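Local coordinates for protein putative pectin lyase (Geobacillus virus E2, PDB 7CHU) that forms the trimeric tailspike of a deep-sea thermophilic bacteriophage, and probably recognises or cleaves polysaccharide on the host surface with a pectin-lyase-like beta-helix, at residues C319-Y322 and F328-V331; Y349-T354 and N360-C365; F377-N382 and N416-G421; G392-L397 and I404-G409. All blocks are in the same frame, centred on the assembly; numbering follows the deposited sequence.

Contact 1: residues C319-Y322 and F328-V331; sequences CYFY and FIKV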
loop_
_atom_site.group_PDB
_atom_site.type_symbol
_atom_site.label_atom_id
_atom_site.label_comp_id
_atom_site.label_asym_id
_atom_site.label_seq_id
_atom_site.Cartn_x
_atom_site.Cartn_y
_atom_site.Cartn_z
ATOM N N CYS A 319 -8.831 3.443 -1.320
ATOM C CA CYS A 319 -9.747 3.300 -0.203
ATOM C C CYS A 319 -11.132 2.930 -0.697
ATOM O O CYS A 319 -11.513 3.194 -1.847
ATOM C CB CYS A 319 -9.803 4.568 0.664
ATOM S SG CYS A 319 -8.229 4.993 1.480
ATOM N N TYR A 320 -11.883 2.316 0.208
ATOM C CA TYR A 320 -13.207 1.771 -0.047
ATOM C C TYR A 320 -14.235 2.607 0.713
ATOM O O TYR A 320 -14.139 2.754 1.941
ATOM C CB TYR A 320 -13.248 0.306 0.397
ATOM C CG TYR A 320 -14.632 -0.278 0.634
ATOM C CD1 TYR A 320 -15.585 -0.341 -0.384
ATOM C CD2 TYR A 320 -14.969 -0.783 1.881
ATOM C CE1 TYR A 320 -16.842 -0.890 -0.156
ATOM C CE2 TYR A 320 -16.199 -1.323 2.120
ATOM C CZ TYR A 320 -17.128 -1.374 1.110
ATOM O OH TYR A 320 -18.341 -1.919 1.415
ATOM N N PHE A 321 -15.201 3.167 -0.018
ATOM C CA PHE A 321 -16.269 3.980 0.549
ATOM C C PHE A 321 -17.606 3.333 0.230
ATOM O O PHE A 321 -17.864 2.994 -0.934
ATOM C CB PHE A 321 -16.249 5.400 -0.030
ATOM C CG PHE A 321 -15.077 6.229 0.431
ATOM C CD1 PHE A 321 -13.837 6.124 -0.209
ATOM C CD2 PHE A 321 -15.219 7.111 1.499
ATOM C CE1 PHE A 321 -12.745 6.879 0.220
ATOM C CE2 PHE A 321 -14.133 7.884 1.936
ATOM C CZ PHE A 321 -12.903 7.777 1.294
ATOM N N TYR A 322 -18.468 3.194 1.240
ATOM C CA TYR A 322 -19.767 2.568 1.015
ATOM C C TYR A 322 -20.808 3.136 1.971
ATOM O O TYR A 322 -20.542 3.270 3.170
ATOM C CB TYR A 322 -19.665 1.041 1.174
ATOM C CG TYR A 322 -20.995 0.353 1.345
ATOM C CD1 TYR A 322 -21.894 0.280 0.298
ATOM C CD2 TYR A 322 -21.357 -0.194 2.562
ATOM C CE1 TYR A 322 -23.119 -0.339 0.460
ATOM C CE2 TYR A 322 -22.566 -0.811 2.735
ATOM C CZ TYR A 322 -23.443 -0.890 1.680
ATOM O OH TYR A 322 -24.660 -1.497 1.867
ATOM N N PHE A 328 -19.271 11.398 0.193
ATOM C CA PHE A 328 -18.308 10.477 0.753
ATOM C C PHE A 328 -17.041 11.214 1.230
ATOM O O PHE A 328 -16.528 10.937 2.315
ATOM C CB PHE A 328 -17.850 9.461 -0.317
ATOM C CG PHE A 328 -18.736 8.245 -0.454
ATOM C CD1 PHE A 328 -19.028 7.446 0.640
ATOM C CD2 PHE A 328 -19.255 7.885 -1.694
ATOM C CE1 PHE A 328 -19.833 6.328 0.508
ATOM C CE2 PHE A 328 -20.060 6.768 -1.831
ATOM C CZ PHE A 328 -20.351 5.989 -0.728
ATOM N N ILE A 329 -16.543 12.149 0.413
ATOM C CA ILE A 329 -15.396 12.977 0.774
ATOM C C ILE A 329 -15.784 14.424 0.516
ATOM O O ILE A 329 -15.967 14.821 -0.640
ATOM C CB ILE A 329 -14.122 12.633 -0.014
ATOM C CG1 ILE A 329 -13.792 11.135 0.062
ATOM C CG2 ILE A 329 -12.923 13.458 0.524
ATOM C CD1 ILE A 329 -12.614 10.737 -0.793
ATOM N N LYS A 330 -15.867 15.226 1.577
ATOM C CA LYS A 330 -16.181 16.649 1.466
ATOM C C LYS A 330 -14.882 17.425 1.649
ATOM O O LYS A 330 -14.309 17.435 2.743
ATOM C CB LYS A 330 -17.221 17.038 2.509
ATOM C CG LYS A 330 -17.859 18.377 2.330
ATOM C CD LYS A 330 -18.746 18.692 3.537
ATOM C CE LYS A 330 -20.103 19.249 3.147
ATOM N NZ LYS A 330 -21.060 18.185 2.660
ATOM N N VAL A 331 -14.389 18.028 0.569
ATOM C CA VAL A 331 -13.050 18.614 0.542
ATOM C C VAL A 331 -13.149 20.120 0.739
ATOM O O VAL A 331 -13.951 20.794 0.076
ATOM C CB VAL A 331 -12.328 18.304 -0.783
ATOM C CG1 VAL A 331 -10.944 18.974 -0.818
ATOM C CG2 VAL A 331 -12.225 16.782 -1.018
#
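Phe328, just ahead of strand 329-331, offers the face of its ring to Phe321 on the strand that contains 320-322. Phe321 CB sits over that face, toward the rim, 3.8 Å from the centroid and 3.5 Å from Phe328 CD1, a CH-pi contact. The Phe321 ring is not parallel to it: its edge points at the Phe328 face in an offset edge-to-face pair, planes 60° apart and centroids 5.8 Å apart. Both rings are swung beside their own backbone N (chi1 -70° for Phe321, -86° for Phe328), and the side chains slide past each other in opposite directions. The far end of the Phe328 ring reaches the backbone of Tyr322, with CE1 3.5 Å from Tyr322 N. One residue later, Ile329 crosses Phe321 at about a right angle and lays its CD1 3.6 Å from Phe321 CZ. These residues line a corner inside the pectin-lyase-like beta-helix, where Phe321 also stacks on Phe289 and meets Phe343, in an aromatic ladder running along the helix axis. With carbon meeting carbon almost throughout, the corner is held by dispersion and ring polarity, and the backbone polar groups are left to pair with neighbouring coils.

Contact 2: residues Y349-T354 and N360-C365; sequences YFVNLT and NVIDGC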
loop_
_atom_site.group_PDB
_atom_site.type_symbol
_atom_site.label_atom_id
_atom_site.label_comp_id
_atom_site.label_asym_id
_atom_site.label_seq_id
_atom_site.Cartn_x
_atom_site.Cartn_y
_atom_site.Cartn_z
ATOM N N TYR A 349 -22.174 13.976 -3.603
ATOM C CA TYR A 349 -21.107 13.612 -4.520
ATOM C C TYR A 349 -20.192 12.573 -3.879
ATOM O O TYR A 349 -20.094 12.483 -2.652
ATOM C CB TYR A 349 -20.278 14.833 -4.891
ATOM C CG TYR A 349 -21.094 15.956 -5.469
ATOM C CD1 TYR A 349 -21.411 15.967 -6.817
ATOM C CD2 TYR A 349 -21.531 17.029 -4.668
ATOM C CE1 TYR A 349 -22.143 17.009 -7.380
ATOM C CE2 TYR A 349 -22.275 18.085 -5.218
ATOM C CZ TYR A 349 -22.579 18.055 -6.571
ATOM O OH TYR A 349 -23.307 19.073 -7.144
ATOM N N PHE A 350 -19.506 11.794 -4.730
ATOM C CA PHE A 350 -18.399 10.987 -4.230
ATOM C C PHE A 350 -17.337 11.898 -3.637
ATOM O O PHE A 350 -16.863 11.667 -2.521
ATOM C CB PHE A 350 -17.775 10.118 -5.327
ATOM C CG PHE A 350 -18.712 9.082 -5.914
ATOM C CD1 PHE A 350 -19.839 8.658 -5.223
ATOM C CD2 PHE A 350 -18.449 8.539 -7.172
ATOM C CE1 PHE A 350 -20.694 7.718 -5.777
ATOM C CE2 PHE A 350 -19.290 7.587 -7.733
ATOM C CZ PHE A 350 -20.420 7.178 -7.039
ATOM N N VAL A 351 -16.965 12.949 -4.377
ATOM C CA VAL A 351 -15.946 13.922 -3.972
ATOM C C VAL A 351 -16.514 15.312 -4.232
ATOM O O VAL A 351 -16.769 15.681 -5.386
ATOM C CB VAL A 351 -14.612 13.744 -4.723
ATOM C CG1 VAL A 351 -13.600 14.784 -4.291
ATOM C CG2 VAL A 351 -13.999 12.319 -4.514
ATOM N N ASN A 352 -16.713 16.081 -3.163
ATOM C CA ASN A 352 -17.281 17.423 -3.231
ATOM C C ASN A 352 -16.137 18.397 -2.971
ATOM O O ASN A 352 -15.699 18.552 -1.832
ATOM C CB ASN A 352 -18.406 17.580 -2.216
ATOM C CG ASN A 352 -19.187 18.886 -2.395
ATOM O OD1 ASN A 352 -18.838 19.711 -3.242
ATOM N ND2 ASN A 352 -20.240 19.069 -1.593
ATOM N N LEU A 353 -15.631 19.019 -4.031
ATOM C CA LEU A 353 -14.556 20.001 -3.921
ATOM C C LEU A 353 -15.212 21.351 -3.609
ATOM O O LEU A 353 -15.701 22.042 -4.510
ATOM C CB LEU A 353 -13.723 20.013 -5.198
ATOM C CG LEU A 353 -13.176 18.624 -5.631
ATOM C CD1 LEU A 353 -12.503 18.641 -6.980
ATOM C CD2 LEU A 353 -12.210 18.037 -4.574
ATOM N N THR A 354 -15.253 21.715 -2.320
ATOM C CA THR A 354 -15.993 22.899 -1.897
ATOM C C THR A 354 -15.124 24.157 -1.910
ATOM O O THR A 354 -13.892 24.102 -1.817
ATOM C CB THR A 354 -16.591 22.721 -0.492
ATOM O OG1 THR A 354 -15.562 22.792 0.490
ATOM C CG2 THR A 354 -17.311 21.394 -0.359
ATOM N N ASN A 360 -6.851 19.536 -6.574
ATOM C CA ASN A 360 -7.094 18.167 -6.169
ATOM C C ASN A 360 -7.161 17.267 -7.406
ATOM O O ASN A 360 -7.493 17.718 -8.507
ATOM C CB ASN A 360 -8.382 18.104 -5.363
ATOM C CG ASN A 360 -8.328 18.996 -4.155
ATOM O OD1 ASN A 360 -7.752 18.620 -3.124
ATOM N ND2 ASN A 360 -8.912 20.200 -4.269
ATOM N N VAL A 361 -6.796 16.002 -7.234
ATOM C CA VAL A 361 -6.800 15.022 -8.318
ATOM C C VAL A 361 -7.717 13.876 -7.924
ATOM O O VAL A 361 -7.656 13.388 -6.789
ATOM C CB VAL A 361 -5.388 14.486 -8.624
ATOM C CG1 VAL A 361 -5.451 13.579 -9.876
ATOM C CG2 VAL A 361 -4.410 15.613 -8.823
ATOM N N ILE A 362 -8.551 13.445 -8.860
ATOM C CA ILE A 362 -9.343 12.223 -8.742
ATOM C C ILE A 362 -8.874 11.325 -9.883
ATOM O O ILE A 362 -9.180 11.591 -11.052
ATOM C CB ILE A 362 -10.850 12.491 -8.846
ATOM C CG1 ILE A 362 -11.328 13.404 -7.702
ATOM C CG2 ILE A 362 -11.599 11.171 -8.925
ATOM C CD1 ILE A 362 -12.673 14.064 -7.953
ATOM N N ASP A 363 -8.159 10.252 -9.571
ATOM C CA ASP A 363 -7.466 9.484 -10.592
ATOM C C ASP A 363 -7.632 7.979 -10.386
ATOM O O ASP A 363 -7.419 7.468 -9.280
ATOM C CB ASP A 363 -5.982 9.858 -10.607
ATOM C CG ASP A 363 -5.212 9.109 -11.673
ATOM O OD1 ASP A 363 -4.221 8.429 -11.336
ATOM O OD2 ASP A 363 -5.613 9.182 -12.861
ATOM N N GLY A 364 -7.993 7.266 -11.457
ATOM C CA GLY A 364 -8.151 5.824 -11.367
ATOM C C GLY A 364 -9.274 5.358 -10.463
ATOM O O GLY A 364 -9.241 4.219 -9.983
ATOM N N CYS A 365 -10.267 6.201 -10.207
ATOM C CA CYS A 365 -11.356 5.849 -9.304
ATOM C C CYS A 365 -12.540 5.324 -10.093
ATOM O O CYS A 365 -12.637 5.518 -11.306
ATOM C CB CYS A 365 -11.811 7.056 -8.467
ATOM S SG CYS A 365 -10.552 7.723 -7.350
#
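This is an apolar contact across the interior of a right-handed parallel beta-helix, the fold of the pectin-lyase-like family, and it joins two walls of the solenoid. Strands 351-353 and 361-363 belong to different faces, so their backbones stay well apart, with Val351 and Ile362 CA atoms 8.3 Å from each other, and the side chains alone bridge the gap. Two pairs do so. Val351 and Ile362 reach toward each other tip to tip: the CD1 methyl of Ile362 ends 3.8 Å from Val351 CB and equally near CG1. Its extended outer chain (chi2 162°) carries that methyl straight across the lumen. Leu353 and Asn360, nearer the turn, slide past each other in opposite directions instead.

Asn360 is the polar member of this inward-facing set, yet its amide is well used. OD1 accepts from the backbone N of Asn336 in the preceding coil, while ND2 donates to Gly333 O and to Asn384 OD1, so that the buried amide ties successive turns together. This resembles the asparagines that link coils in other parallel beta-helices. Neighbouring rungs enclose the pair: Val331 packs on Val351 and Leu353 from one side, and Phe386 meets Ile362. On the outer side of the second strand, Asp363 faces its counterparts in both other subunits, placing this wall against the threefold axis. At the turn end, the CD2 methyl of Leu353 lies against the CB methylene of the asparagine side chain, 3.9 Å from Asn360 CB.

Contact 3: residues F377-N382 and N416-G421; sequences FNNPTN and NVYRSG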
loop_
_atom_site.group_PDB
_atom_site.type_symbol
_atom_site.label_atom_id
_atom_site.label_comp_id
_atom_site.label_asym_id
_atom_site.label_seq_id
_atom_site.Cartn_x
_atom_site.Cartn_y
_atom_site.Cartn_z
ATOM N N PHE A 377 -18.420 13.916 -8.968
ATOM C CA PHE A 377 -17.825 15.117 -8.393
ATOM C C PHE A 377 -18.591 16.329 -8.904
ATOM O O PHE A 377 -19.332 16.253 -9.896
ATOM C CB PHE A 377 -16.338 15.235 -8.751
ATOM C CG PHE A 377 -16.051 14.980 -10.204
ATOM C CD1 PHE A 377 -16.130 16.023 -11.131
ATOM C CD2 PHE A 377 -15.723 13.703 -10.651
ATOM C CE1 PHE A 377 -15.863 15.807 -12.471
ATOM C CE2 PHE A 377 -15.464 13.469 -12.000
ATOM C CZ PHE A 377 -15.547 14.522 -12.911
ATOM N N ASN A 378 -18.417 17.453 -8.205
ATOM C CA ASN A 378 -19.130 18.681 -8.541
ATOM C C ASN A 378 -18.344 19.459 -9.594
ATOM O O ASN A 378 -17.221 19.101 -9.954
ATOM C CB ASN A 378 -19.334 19.537 -7.282
ATOM C CG ASN A 378 -18.014 19.963 -6.666
ATOM O OD1 ASN A 378 -17.075 19.173 -6.616
ATOM N ND2 ASN A 378 -17.926 21.215 -6.223
ATOM N N ASN A 379 -18.916 20.572 -10.061
ATOM C CA ASN A 379 -18.187 21.497 -10.915
ATOM C C ASN A 379 -17.633 22.608 -10.029
ATOM O O ASN A 379 -18.368 23.550 -9.696
ATOM C CB ASN A 379 -19.104 22.070 -12.005
ATOM C CG ASN A 379 -19.645 20.982 -12.946
ATOM O OD1 ASN A 379 -19.003 19.942 -13.166
ATOM N ND2 ASN A 379 -20.821 21.228 -13.519
ATOM N N PRO A 380 -16.369 22.551 -9.614
ATOM C CA PRO A 380 -15.876 23.470 -8.583
ATOM C C PRO A 380 -15.461 24.819 -9.161
ATOM O O PRO A 380 -15.270 24.988 -10.368
ATOM C CB PRO A 380 -14.669 22.725 -8.004
ATOM C CG PRO A 380 -14.125 21.958 -9.184
ATOM C CD PRO A 380 -15.327 21.605 -10.054
ATOM N N THR A 381 -15.308 25.781 -8.250
ATOM C CA THR A 381 -14.929 27.145 -8.613
ATOM C C THR A 381 -13.563 27.200 -9.302
ATOM O O THR A 381 -13.399 27.875 -10.323
ATOM C CB THR A 381 -14.926 28.013 -7.345
ATOM O OG1 THR A 381 -16.200 27.912 -6.697
ATOM C CG2 THR A 381 -14.621 29.467 -7.661
ATOM N N ASN A 382 -12.560 26.530 -8.742
ATOM C CA ASN A 382 -11.196 26.611 -9.243
ATOM C C ASN A 382 -10.797 25.303 -9.926
ATOM O O ASN A 382 -11.499 24.295 -9.840
ATOM C CB ASN A 382 -10.217 26.950 -8.103
ATOM C CG ASN A 382 -10.416 28.370 -7.575
ATOM O OD1 ASN A 382 -10.713 29.293 -8.336
ATOM N ND2 ASN A 382 -10.288 28.540 -6.269
ATOM N N ASN A 416 -16.233 23.899 -22.099
ATOM C CA ASN A 416 -17.374 24.582 -21.480
ATOM C C ASN A 416 -18.704 23.922 -21.830
ATOM O O ASN A 416 -19.731 24.598 -21.933
ATOM C CB ASN A 416 -17.428 26.075 -21.832
ATOM C CG ASN A 416 -18.378 26.858 -20.917
ATOM O OD1 ASN A 416 -18.553 26.512 -19.738
ATOM N ND2 ASN A 416 -19.025 27.892 -21.468
ATOM N N VAL A 417 -18.701 22.607 -22.019
ATOM C CA VAL A 417 -19.940 21.865 -22.226
ATOM C C VAL A 417 -19.624 20.396 -22.028
ATOM O O VAL A 417 -18.533 19.936 -22.367
ATOM C CB VAL A 417 -20.543 22.124 -23.629
ATOM C CG1 VAL A 417 -19.553 21.665 -24.727
ATOM C CG2 VAL A 417 -21.885 21.393 -23.788
ATOM N N TYR A 418 -20.589 19.658 -21.487
ATOM C CA TYR A 418 -20.436 18.217 -21.348
ATOM C C TYR A 418 -21.814 17.579 -21.382
ATOM O O TYR A 418 -22.814 18.227 -21.083
ATOM C CB TYR A 418 -19.675 17.836 -20.053
ATOM C CG TYR A 418 -20.368 18.194 -18.746
ATOM C CD1 TYR A 418 -20.211 19.458 -18.167
ATOM C CD2 TYR A 418 -21.162 17.261 -18.083
ATOM C CE1 TYR A 418 -20.831 19.785 -16.949
ATOM C CE2 TYR A 418 -21.788 17.571 -16.884
ATOM C CZ TYR A 418 -21.618 18.823 -16.320
ATOM O OH TYR A 418 -22.245 19.108 -15.135
ATOM N N ARG A 419 -21.863 16.298 -21.750
ATOM C CA ARG A 419 -23.129 15.578 -21.806
ATOM C C ARG A 419 -23.477 14.970 -20.451
ATOM O O ARG A 419 -22.657 14.274 -19.837
ATOM C CB ARG A 419 -23.096 14.481 -22.864
ATOM C CG ARG A 419 -24.373 13.621 -22.820
ATOM C CD ARG A 419 -24.565 12.827 -24.063
ATOM N NE ARG A 419 -25.860 12.148 -24.091
ATOM C CZ ARG A 419 -26.430 11.691 -25.195
ATOM N NH1 ARG A 419 -25.829 11.859 -26.374
ATOM N NH2 ARG A 419 -27.607 11.077 -25.119
ATOM N N SER A 420 -24.705 15.217 -19.999
ATOM C CA SER A 420 -25.225 14.624 -18.765
ATOM C C SER A 420 -26.588 14.010 -19.066
ATOM O O SER A 420 -27.555 14.734 -19.336
ATOM C CB SER A 420 -25.335 15.662 -17.649
ATOM O OG SER A 420 -25.861 15.073 -16.466
ATOM N N GLY A 421 -26.666 12.689 -19.025
ATOM C CA GLY A 421 -27.894 12.039 -19.457
ATOM C C GLY A 421 -28.200 12.430 -20.896
ATOM O O GLY A 421 -27.371 12.280 -21.795
#
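Asn379 and Tyr418 make up the whole of this contact, and they meet through one hydrogen bond. Asn379 ND2 donates to Tyr418 OH over 3.0 Å, with an N-H...O angle of 169°. The hydroxyl lies in the amide plane; the amide and the phenol ring stand 81° apart, and the amide nitrogen arrives at the edge of the ring, near its plane. The two side chains come from opposite directions. Tyr418 gets there with its ring between its own backbone N and carbonyl carbon (chi1 64°), directed at the loop 377-382 from the start of strand 418-420. Other groups hold both partners. The Asn379 oxygen OD1 accepts from Arg395 NH1, and ND2 also donates to Asn458 OD1; the guanidinium of Arg395 in turn makes a cation-pi contact with the Tyr418 ring, and Tyr403 meets that ring edge-to-face. The bond thus joins a loop at the last coils of the beta-helix to the antiparallel strands that follow it. With so little surface buried, shape adds little here; the chemistry implies a directional link, in which an amide spends both its ends on polar partners and the hydroxyl of a buried tyrosine receives a nearly straight N-H.

Contact 4: residues G392-L397 and I404-G409; sequences GENRKL and ILDQGG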
loop_
_atom_site.group_PDB
_atom_site.type_symbol
_atom_site.label_atom_id
_atom_site.label_comp_id
_atom_site.label_asym_id
_atom_site.label_seq_id
_atom_site.Cartn_x
_atom_site.Cartn_y
_atom_site.Cartn_z
ATOM N N GLY A 392 -22.202 6.101 -14.974
ATOM C CA GLY A 392 -23.102 7.241 -15.045
ATOM C C GLY A 392 -22.437 8.589 -15.206
ATOM O O GLY A 392 -23.086 9.619 -14.964
ATOM N N GLU A 393 -21.166 8.627 -15.602
ATOM C CA GLU A 393 -20.462 9.880 -15.834
ATOM C C GLU A 393 -19.734 9.798 -17.173
ATOM O O GLU A 393 -18.878 8.923 -17.382
ATOM C CB GLU A 393 -19.499 10.202 -14.686
ATOM C CG GLU A 393 -18.597 11.414 -14.932
ATOM C CD GLU A 393 -19.362 12.702 -15.224
ATOM O OE1 GLU A 393 -20.084 13.190 -14.323
ATOM O OE2 GLU A 393 -19.234 13.234 -16.354
ATOM N N ASN A 394 -20.090 10.705 -18.080
ATOM C CA ASN A 394 -19.512 10.689 -19.419
ATOM C C ASN A 394 -18.111 11.267 -19.443
ATOM O O ASN A 394 -17.309 10.868 -20.284
ATOM C CB ASN A 394 -20.401 11.488 -20.376
ATOM C CG ASN A 394 -21.690 10.776 -20.695
ATOM O OD1 ASN A 394 -21.690 9.588 -20.982
ATOM N ND2 ASN A 394 -22.799 11.499 -20.630
ATOM N N ARG A 395 -17.822 12.245 -18.587
ATOM C CA ARG A 395 -16.498 12.863 -18.592
ATOM C C ARG A 395 -15.466 11.894 -18.015
ATOM O O ARG A 395 -15.668 11.341 -16.930
ATOM C CB ARG A 395 -16.509 14.163 -17.792
ATOM C CG ARG A 395 -17.389 15.259 -18.407
ATOM C CD ARG A 395 -17.614 16.401 -17.428
ATOM N NE ARG A 395 -18.482 16.004 -16.331
ATOM C CZ ARG A 395 -18.752 16.764 -15.267
ATOM N NH1 ARG A 395 -18.205 17.975 -15.140
ATOM N NH2 ARG A 395 -19.582 16.316 -14.336
ATOM N N LYS A 396 -14.376 11.669 -18.758
ATOM C CA LYS A 396 -13.308 10.747 -18.371
ATOM C C LYS A 396 -12.025 11.447 -17.966
ATOM O O LYS A 396 -11.396 11.042 -16.994
ATOM C CB LYS A 396 -12.973 9.771 -19.504
ATOM C CG LYS A 396 -14.196 9.159 -20.211
ATOM C CD LYS A 396 -15.110 8.411 -19.240
ATOM C CE LYS A 396 -16.237 7.692 -19.992
ATOM N NZ LYS A 396 -17.290 7.227 -19.056
ATOM N N LEU A 397 -11.605 12.477 -18.689
ATOM C CA LEU A 397 -10.454 13.271 -18.286
ATOM C C LEU A 397 -10.853 14.731 -18.349
ATOM O O LEU A 397 -11.627 15.128 -19.229
ATOM C CB LEU A 397 -9.244 13.000 -19.192
ATOM C CG LEU A 397 -7.910 13.647 -18.811
ATOM C CD1 LEU A 397 -6.751 12.778 -19.289
ATOM C CD2 LEU A 397 -7.763 15.031 -19.388
ATOM N N ILE A 404 -12.438 15.653 -21.818
ATOM C CA ILE A 404 -12.442 14.522 -22.745
ATOM C C ILE A 404 -13.537 13.588 -22.259
ATOM O O ILE A 404 -13.506 13.130 -21.109
ATOM C CB ILE A 404 -11.081 13.806 -22.792
ATOM C CG1 ILE A 404 -9.989 14.780 -23.258
ATOM C CG2 ILE A 404 -11.147 12.589 -23.712
ATOM C CD1 ILE A 404 -8.640 14.180 -23.323
ATOM N N LEU A 405 -14.495 13.288 -23.118
ATOM C CA LEU A 405 -15.683 12.607 -22.641
ATOM C C LEU A 405 -16.259 11.684 -23.705
ATOM O O LEU A 405 -15.884 11.709 -24.886
ATOM C CB LEU A 405 -16.736 13.625 -22.178
ATOM C CG LEU A 405 -17.458 14.372 -23.315
ATOM C CD1 LEU A 405 -18.883 14.709 -22.880
ATOM C CD2 LEU A 405 -16.664 15.611 -23.742
ATOM N N ASP A 406 -17.138 10.818 -23.229
ATOM C CA ASP A 406 -18.000 9.991 -24.061
ATOM C C ASP A 406 -19.235 10.825 -24.397
ATOM O O ASP A 406 -20.006 11.179 -23.501
ATOM C CB ASP A 406 -18.373 8.723 -23.294
ATOM C CG ASP A 406 -19.306 7.800 -24.071
ATOM O OD1 ASP A 406 -19.741 8.146 -25.199
ATOM O OD2 ASP A 406 -19.601 6.712 -23.539
ATOM N N GLN A 407 -19.424 11.141 -25.671
ATOM C CA GLN A 407 -20.580 11.934 -26.098
ATOM C C GLN A 407 -21.473 11.020 -26.934
ATOM O O GLN A 407 -21.326 10.926 -28.150
ATOM C CB GLN A 407 -20.156 13.186 -26.867
ATOM C CG GLN A 407 -21.210 14.325 -26.836
ATOM C CD GLN A 407 -22.502 13.958 -27.538
ATOM O OE1 GLN A 407 -22.638 14.154 -28.745
ATOM N NE2 GLN A 407 -23.427 13.370 -26.806
ATOM N N GLY A 408 -22.402 10.351 -26.259
ATOM C CA GLY A 408 -23.277 9.395 -26.905
ATOM C C GLY A 408 -22.557 8.366 -27.748
ATOM O O GLY A 408 -22.993 8.068 -28.862
ATOM N N GLY A 409 -21.446 7.833 -27.253
ATOM C CA GLY A 409 -20.678 6.848 -27.996
ATOM C C GLY A 409 -19.566 7.417 -28.846
ATOM O O GLY A 409 -18.826 6.650 -29.465
HETATM O O HOH W 1 -22.824 9.043 -23.487
HETATM O O HOH W 2 -19.067 6.227 -20.931
#
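Leu397 and Ile404 pair at the close-packed end of a short antiparallel ladder, with Ile404 N donating to Leu397 O at 2.8 Å and their side chains lying side by side, pointing the same way. A classic beta bulge interrupts the ladder here: Lys396 and Leu397 both face Ile404, whose O accepts from the two backbone nitrogens, Lys396 N at 2.9 Å and Leu397 N at 3.1 Å. Beyond it Arg395 and Leu405 form a non-hydrogen-bonded pair, and Asp406 N donates to Asn394 O. The Arg395 chain, bent at chi3 (-70°), brings its guanidinium back side-on to Glu393: NE holds OE2 at 2.9 Å and NH2 holds OE1. Arg395 N also donates to OE2, so that oxygen is gripped twice.

Asn394 still packs closely on the Asp406 backbone; the looser part is the charged side-chain ends, joined through water. Lys396 NZ and Asp406 OD2 stand 5.1 Å apart with a water between them; a salt bridge to Asp389 and a bond to Glu393 O hold the ammonium. A second water lies between Asn394 OD1 and, weakly, Gly408 N, while Asn394 ND2 donates to Arg419 O. Asp406 OD1 accepts from Gly409 N, three residues on, an Asx motif at the end of the strand.

Leu397 and Ile404 each pack on their own counterparts in the two other subunits, at the threefold axis, while Lys396 meets Trp399 of the second subunit. Within the chain, strand 410-415 continues the antiparallel order beyond strand 402-407, and strand 385-387 flanks the Arg395 and Leu397 side chains.

Contacts 1 and 2 come in series; contact 3 then opens, and contact 4 lies wholly inside the loop it closes. The first two lie in successive coils of the beta-helix, centres 9 Å apart, where strands 329-331 and 351-353 are parallel neighbours; Val331 N to Asn352 O, at 2.8 Å, is one probable bond of that pairing. Contact 3 is centred about 12 Å from contact 2 and joined to it by a probable hydrogen bond from Asn378 ND2 to Leu353 O. Contacts 3 and 4, centres 11 Å apart, are joined through Arg395 NH1 to Asn379 OD1 and Asn394 ND2 to Arg419 O, both probable hydrogen bonds. Together they follow the passage from parallel coils to the antiparallel strands beyond.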